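Local coordinates for zona pellucida sperm-binding protein 1 (Gallus gallus, PDB 6GF6), which helps build the avian egg coat, probably cross-linking its filaments by homodimerising through the ZP-N1 domain captured here, at residues 7-15 and 20-28. The protein carries 2 engineered substitutions. Sequence-based numbering, arbitrary orientation.
Sequences LLQYHYDCG and QLLAYPTRG
Q20 and D13 face each other at one end of an antiparallel hairpin, their side chains side by side and pointing the same way. The amide NE2 of Q20 donates to OD2 of D13 at 2.9 Å, meeting the lone pair turned away from the other carboxylate oxygen. OD2 of D13 lies close to the plane of the Q20 amide, while carboxylate and amide planes are turned 42° apart. CG of Q20 sits between its backbone N and carbonyl carbon (chi1 63°), and the extended chain runs out alongside the aspartate. With an alanine in place of Q20, OD2 of D13 is likely to lose its amide donor and the carboxylate to turn more freely.

On the same face, methyl CD1 of L22 bridges D13 and the H11 ring, 3.7 Å from H11 NE2. The Y24 hydroxyl reaches the imidazole edge, OH to H11 CE1 3.6 Å. H11 and D13 both bind a zinc ion in a structure of this protein, though none is bound here.

Strands 9-14 and 20-24 run at 164°. H11 and L22 form a hydrogen-bonded pair, its straighter bond going from L22 N to H11 O at 2.7 Å. The face with Y10, Y12, L21 and A23 makes mostly apolar contacts across the pair: CD1 of L21 packs on CB of Y12 at 3.9 Å, and A23 meets Y10 through their CB atoms.

The hairpin belongs to the Ig-like ZP-N1 domain. Strand 9-14 edges a four-stranded sheet within this chain, which strand 63-68 continues beyond 20-24. L21 and A23 touch F33 and L87 of the other sheet, C14 is disulfide-bonded to C106, and F39 of the second subunit packs on D13 and Q20.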
ATOM      1  N   LEU B   7     -26.815  -2.859   5.502  1.00 75.06           N
ATOM      2  CA  LEU B   7     -27.023  -3.127   4.087  1.00 76.64           C
ATOM      3  C   LEU B   7     -25.795  -2.723   3.260  1.00 74.00           C
ATOM      4  O   LEU B   7     -25.803  -2.812   2.031  1.00 82.69           O
ATOM      5  CB  LEU B   7     -28.272  -2.372   3.611  1.00 79.78           C
ATOM      6  CG  LEU B   7     -28.628  -2.303   2.124  1.00 82.20           C
ATOM      7  CD1 LEU B   7     -28.853  -3.688   1.529  1.00 84.52           C
ATOM      8  CD2 LEU B   7     -29.861  -1.433   1.940  1.00 84.15           C
ATOM      9  N   LEU B   8     -24.738  -2.283   3.945  1.00 67.04           N
ATOM     10  CA  LEU B   8     -23.472  -1.980   3.287  1.00 63.59           C
ATOM     11  C   LEU B   8     -22.848  -3.266   2.757  1.00 63.01           C
ATOM     12  O   LEU B   8     -22.765  -4.264   3.477  1.00 63.45           O
ATOM     13  CB  LEU B   8     -22.516  -1.274   4.253  1.00 54.06           C
ATOM     14  CG  LEU B   8     -21.121  -0.918   3.718  1.00 50.50           C
ATOM     15  CD1 LEU B   8     -21.192   0.098   2.582  1.00 45.17           C
ATOM     16  CD2 LEU B   8     -20.234  -0.391   4.850  1.00 41.72           C
ATOM     17  N   GLN B   9     -22.414  -3.251   1.501  1.00 61.76           N
ATOM     18  CA  GLN B   9     -21.742  -4.403   0.916  1.00 61.01           C
ATOM     19  C   GLN B   9     -20.239  -4.299   1.149  1.00 54.53           C
ATOM     20  O   GLN B   9     -19.618  -3.290   0.794  1.00 52.92           O
ATOM     21  CB  GLN B   9     -22.035  -4.496  -0.581  1.00 71.25           C
ATOM     22  CG  GLN B   9     -23.492  -4.791  -0.921  1.00 78.78           C
ATOM     23  CD  GLN B   9     -23.974  -6.116  -0.360  1.00 83.32           C
ATOM     24  OE1 GLN B   9     -23.540  -7.182  -0.797  1.00 86.31           O
ATOM     25  NE2 GLN B   9     -24.879  -6.055   0.613  1.00 85.16           N
ATOM     26  N   TYR B  10     -19.657  -5.350   1.726  1.00 50.31           N
ATOM     27  CA  TYR B  10     -18.221  -5.393   1.961  1.00 45.97           C
ATOM     28  C   TYR B  10     -17.765  -6.840   2.091  1.00 46.55           C
ATOM     29  O   TYR B  10     -18.562  -7.748   2.338  1.00 46.72           O
ATOM     30  CB  TYR B  10     -17.818  -4.596   3.210  1.00 45.74           C
ATOM     31  CG  TYR B  10     -18.435  -5.096   4.495  1.00 48.33           C
ATOM     32  CD1 TYR B  10     -17.889  -6.168   5.181  1.00 49.02           C
ATOM     33  CD2 TYR B  10     -19.553  -4.473   5.038  1.00 52.62           C
ATOM     34  CE1 TYR B  10     -18.453  -6.629   6.355  1.00 52.22           C
ATOM     35  CE2 TYR B  10     -20.118  -4.922   6.219  1.00 56.41           C
ATOM     36  CZ  TYR B  10     -19.560  -6.000   6.875  1.00 56.44           C
ATOM     37  OH  TYR B  10     -20.112  -6.454   8.053  1.00 59.82           O
ATOM     38  N   HIS B  11     -16.462  -7.032   1.908  1.00 42.97           N
ATOM     39  CA  HIS B  11     -15.813  -8.321   2.094  1.00 46.26           C
ATOM     40  C   HIS B  11     -14.324  -8.058   2.250  1.00 44.31           C
ATOM     41  O   HIS B  11     -13.836  -6.970   1.940  1.00 45.78           O
ATOM     42  CB  HIS B  11     -16.075  -9.249   0.907  1.00 45.69           C
ATOM     43  CG  HIS B  11     -15.315  -8.859  -0.321  1.00 44.99           C
ATOM     44  ND1 HIS B  11     -15.771  -7.906  -1.207  1.00 46.28           N
ATOM     45  CD2 HIS B  11     -14.123  -9.282  -0.803  1.00 44.17           C
ATOM     46  CE1 HIS B  11     -14.895  -7.763  -2.186  1.00 43.87           C
ATOM     47  NE2 HIS B  11     -13.887  -8.588  -1.966  1.00 44.53           N
ATOM     48  N   TYR B  12     -13.595  -9.077   2.700  1.00 39.71           N
ATOM     49  CA  TYR B  12     -12.150  -8.965   2.847  1.00 39.42           C
ATOM     50  C   TYR B  12     -11.447 -10.195   2.281  1.00 38.82           C
ATOM     51  O   TYR B  12     -12.025 -11.280   2.161  1.00 39.20           O
ATOM     52  CB  TYR B  12     -11.738  -8.740   4.313  1.00 35.96           C
ATOM     53  CG  TYR B  12     -11.911  -9.917   5.243  1.00 37.90           C
ATOM     54  CD1 TYR B  12     -13.104 -10.126   5.920  1.00 39.41           C
ATOM     55  CD2 TYR B  12     -10.866 -10.805   5.467  1.00 37.51           C
ATOM     56  CE1 TYR B  12     -13.261 -11.198   6.778  1.00 42.36           C
ATOM     57  CE2 TYR B  12     -11.013 -11.882   6.328  1.00 37.58           C
ATOM     58  CZ  TYR B  12     -12.216 -12.070   6.982  1.00 42.66           C
ATOM     59  OH  TYR B  12     -12.376 -13.128   7.846  1.00 41.47           O
ATOM     60  N   ASP B  13     -10.187  -9.989   1.903  1.00 36.74           N
ATOM     61  CA  ASP B  13      -9.350 -11.019   1.309  1.00 37.20           C
ATOM     62  C   ASP B  13      -8.113 -11.234   2.169  1.00 36.04           C
ATOM     63  O   ASP B  13      -7.517 -10.272   2.671  1.00 34.71           O
ATOM     64  CB  ASP B  13      -8.915 -10.624  -0.112  1.00 37.54           C
ATOM     65  CG  ASP B  13     -10.090 -10.424  -1.052  1.00 49.70           C
ATOM     66  OD1 ASP B  13     -11.031 -11.239  -1.004  1.00 50.48           O
ATOM     67  OD2 ASP B  13     -10.091  -9.433  -1.817  1.00 49.98           O
ATOM     68  N   CYS B  14      -7.741 -12.497   2.356  1.00 36.80           N
ATOM     69  CA  CYS B  14      -6.495 -12.857   3.018  1.00 36.19           C
ATOM     70  C   CYS B  14      -5.446 -13.124   1.949  1.00 36.27           C
ATOM     71  O   CYS B  14      -5.601 -14.048   1.152  1.00 37.54           O
ATOM     72  CB  CYS B  14      -6.671 -14.091   3.901  1.00 42.00           C
ATOM     73  SG  CYS B  14      -7.804 -13.863   5.280  1.00 41.49           S
ATOM     74  N   GLY B  15      -4.369 -12.339   1.956  1.00 35.11           N
ATOM     75  CA  GLY B  15      -3.261 -12.545   1.051  1.00 35.25           C
ATOM     76  C   GLY B  15      -2.100 -13.246   1.734  1.00 35.28           C
ATOM     77  O   GLY B  15      -2.204 -13.748   2.854  1.00 35.50           O
ATOM     78  N   GLN B  20      -6.904  -7.180   2.900  1.00 35.36           N
ATOM     79  CA  GLN B  20      -7.595  -5.988   2.435  1.00 35.53           C
ATOM     80  C   GLN B  20      -9.092  -6.136   2.666  1.00 33.33           C
ATOM     81  O   GLN B  20      -9.647  -7.224   2.506  1.00 36.87           O
ATOM     82  CB  GLN B  20      -7.318  -5.709   0.951  1.00 33.22           C
ATOM     83  CG  GLN B  20      -7.818  -6.784   0.003  1.00 34.63           C
ATOM     84  CD  GLN B  20      -7.789  -6.342  -1.445  1.00 38.14           C
ATOM     85  OE1 GLN B  20      -7.266  -5.275  -1.770  1.00 37.46           O
ATOM     86  NE2 GLN B  20      -8.357  -7.158  -2.324  1.00 37.35           N
ATOM     87  N   LEU B  21      -9.731  -5.032   3.047  1.00 35.69           N
ATOM     88  CA  LEU B  21     -11.167  -4.952   3.283  1.00 36.88           C
ATOM     89  C   LEU B  21     -11.782  -4.010   2.257  1.00 37.32           C
ATOM     90  O   LEU B  21     -11.372  -2.850   2.157  1.00 35.23           O
ATOM     91  CB  LEU B  21     -11.439  -4.471   4.710  1.00 35.27           C
ATOM     92  CG  LEU B  21     -12.871  -4.238   5.175  1.00 38.07           C
ATOM     93  CD1 LEU B  21     -13.716  -5.468   5.004  1.00 39.90           C
ATOM     94  CD2 LEU B  21     -12.844  -3.838   6.630  1.00 37.96           C
ATOM     95  N   LEU B  22     -12.750  -4.507   1.489  1.00 40.89           N
ATOM     96  CA  LEU B  22     -13.378  -3.733   0.425  1.00 43.31           C
ATOM     97  C   LEU B  22     -14.829  -3.441   0.786  1.00 41.64           C
ATOM     98  O   LEU B  22     -15.570  -4.345   1.182  1.00 42.54           O
ATOM     99  CB  LEU B  22     -13.295  -4.466  -0.912  1.00 49.11           C
ATOM    100  CG  LEU B  22     -11.877  -4.797  -1.384  1.00 53.74           C
ATOM    101  CD1 LEU B  22     -11.390  -6.113  -0.791  1.00 59.78           C
ATOM    102  CD2 LEU B  22     -11.830  -4.842  -2.899  1.00 54.07           C
ATOM    103  N   ALA B  23     -15.223  -2.174   0.662  1.00 41.14           N
ATOM    104  CA  ALA B  23     -16.570  -1.723   0.984  1.00 41.29           C
ATOM    105  C   ALA B  23     -17.136  -0.935  -0.186  1.00 43.92           C
ATOM    106  O   ALA B  23     -16.408  -0.198  -0.858  1.00 42.68           O
ATOM    107  CB  ALA B  23     -16.581  -0.848   2.250  1.00 39.77           C
ATOM    108  N   TYR B  24     -18.440  -1.086  -0.417  1.00 47.06           N
ATOM    109  CA  TYR B  24     -19.110  -0.504  -1.580  1.00 50.36           C
ATOM    110  C   TYR B  24     -20.303   0.327  -1.118  1.00 53.50           C
ATOM    111  O   TYR B  24     -21.454  -0.129  -1.158  1.00 56.84           O
ATOM    112  CB  TYR B  24     -19.525  -1.600  -2.562  1.00 49.53           C
ATOM    113  CG  TYR B  24     -18.364  -2.462  -3.014  1.00 49.93           C
ATOM    114  CD1 TYR B  24     -17.969  -3.577  -2.277  1.00 51.55           C
ATOM    115  CD2 TYR B  24     -17.646  -2.149  -4.158  1.00 50.06           C
ATOM    116  CE1 TYR B  24     -16.905  -4.365  -2.682  1.00 51.32           C
ATOM    117  CE2 TYR B  24     -16.578  -2.928  -4.570  1.00 51.63           C
ATOM    118  CZ  TYR B  24     -16.212  -4.033  -3.829  1.00 51.63           C
ATOM    119  OH  TYR B  24     -15.150  -4.807  -4.239  1.00 50.39           O
ATOM    120  N   PRO B  25     -20.064   1.561  -0.686  1.00 50.27           N
ATOM    121  CA  PRO B  25     -21.174   2.421  -0.253  1.00 51.18           C
ATOM    122  C   PRO B  25     -22.017   2.900  -1.430  1.00 55.91           C
ATOM    123  O   PRO B  25     -21.549   3.036  -2.563  1.00 56.23           O
ATOM    124  CB  PRO B  25     -20.466   3.585   0.446  1.00 48.48           C
ATOM    125  CG  PRO B  25     -19.132   3.644  -0.190  1.00 46.41           C
ATOM    126  CD  PRO B  25     -18.762   2.230  -0.543  1.00 45.85           C
ATOM    127  N   THR B  26     -23.276   3.214  -1.128  1.00 60.35           N
ATOM    128  CA  THR B  26     -24.249   3.555  -2.152  1.00 68.70           C
ATOM    129  C   THR B  26     -24.178   5.045  -2.491  1.00 73.52           C
ATOM    130  O   THR B  26     -23.383   5.801  -1.927  1.00 72.73           O
ATOM    131  CB  THR B  26     -25.654   3.169  -1.690  1.00 71.22           C
ATOM    132  OG1 THR B  26     -26.010   3.933  -0.531  1.00 71.32           O
ATOM    133  CG2 THR B  26     -25.716   1.686  -1.347  1.00 70.46           C
ATOM    134  N   ARG B  27     -25.017   5.462  -3.439  1.00 79.68           N
ATOM    135  CA  ARG B  27     -25.047   6.834  -3.937  1.00 84.20           C
ATOM    136  C   ARG B  27     -24.835   7.865  -2.837  1.00 80.39           C
ATOM    137  O   ARG B  27     -25.603   7.935  -1.872  1.00 78.68           O
ATOM    138  CB  ARG B  27     -26.372   7.122  -4.649  1.00 92.66           C
ATOM    139  CG  ARG B  27     -26.683   6.227  -5.841  1.00 99.00           C
ATOM    140  CD  ARG B  27     -28.122   6.428  -6.300  1.00106.40           C
ATOM    141  NE  ARG B  27     -29.111   6.135  -5.266  1.00109.03           N
ATOM    142  CZ  ARG B  27     -30.426   6.215  -5.448  1.00114.34           C
ATOM    143  NH1 ARG B  27     -30.916   6.581  -6.626  1.00119.59           N
ATOM    144  NH2 ARG B  27     -31.255   5.936  -4.453  1.00114.16           N
ATOM    145  N   GLY B  28     -23.780   8.664  -2.997  1.00 82.19           N
ATOM    146  CA  GLY B  28     -23.469   9.788  -2.139  1.00 82.61           C
ATOM    147  C   GLY B  28     -22.950   9.461  -0.757  1.00 80.19           C
ATOM    148  O   GLY B  28     -22.476  10.372  -0.069  1.00 88.83           O
TER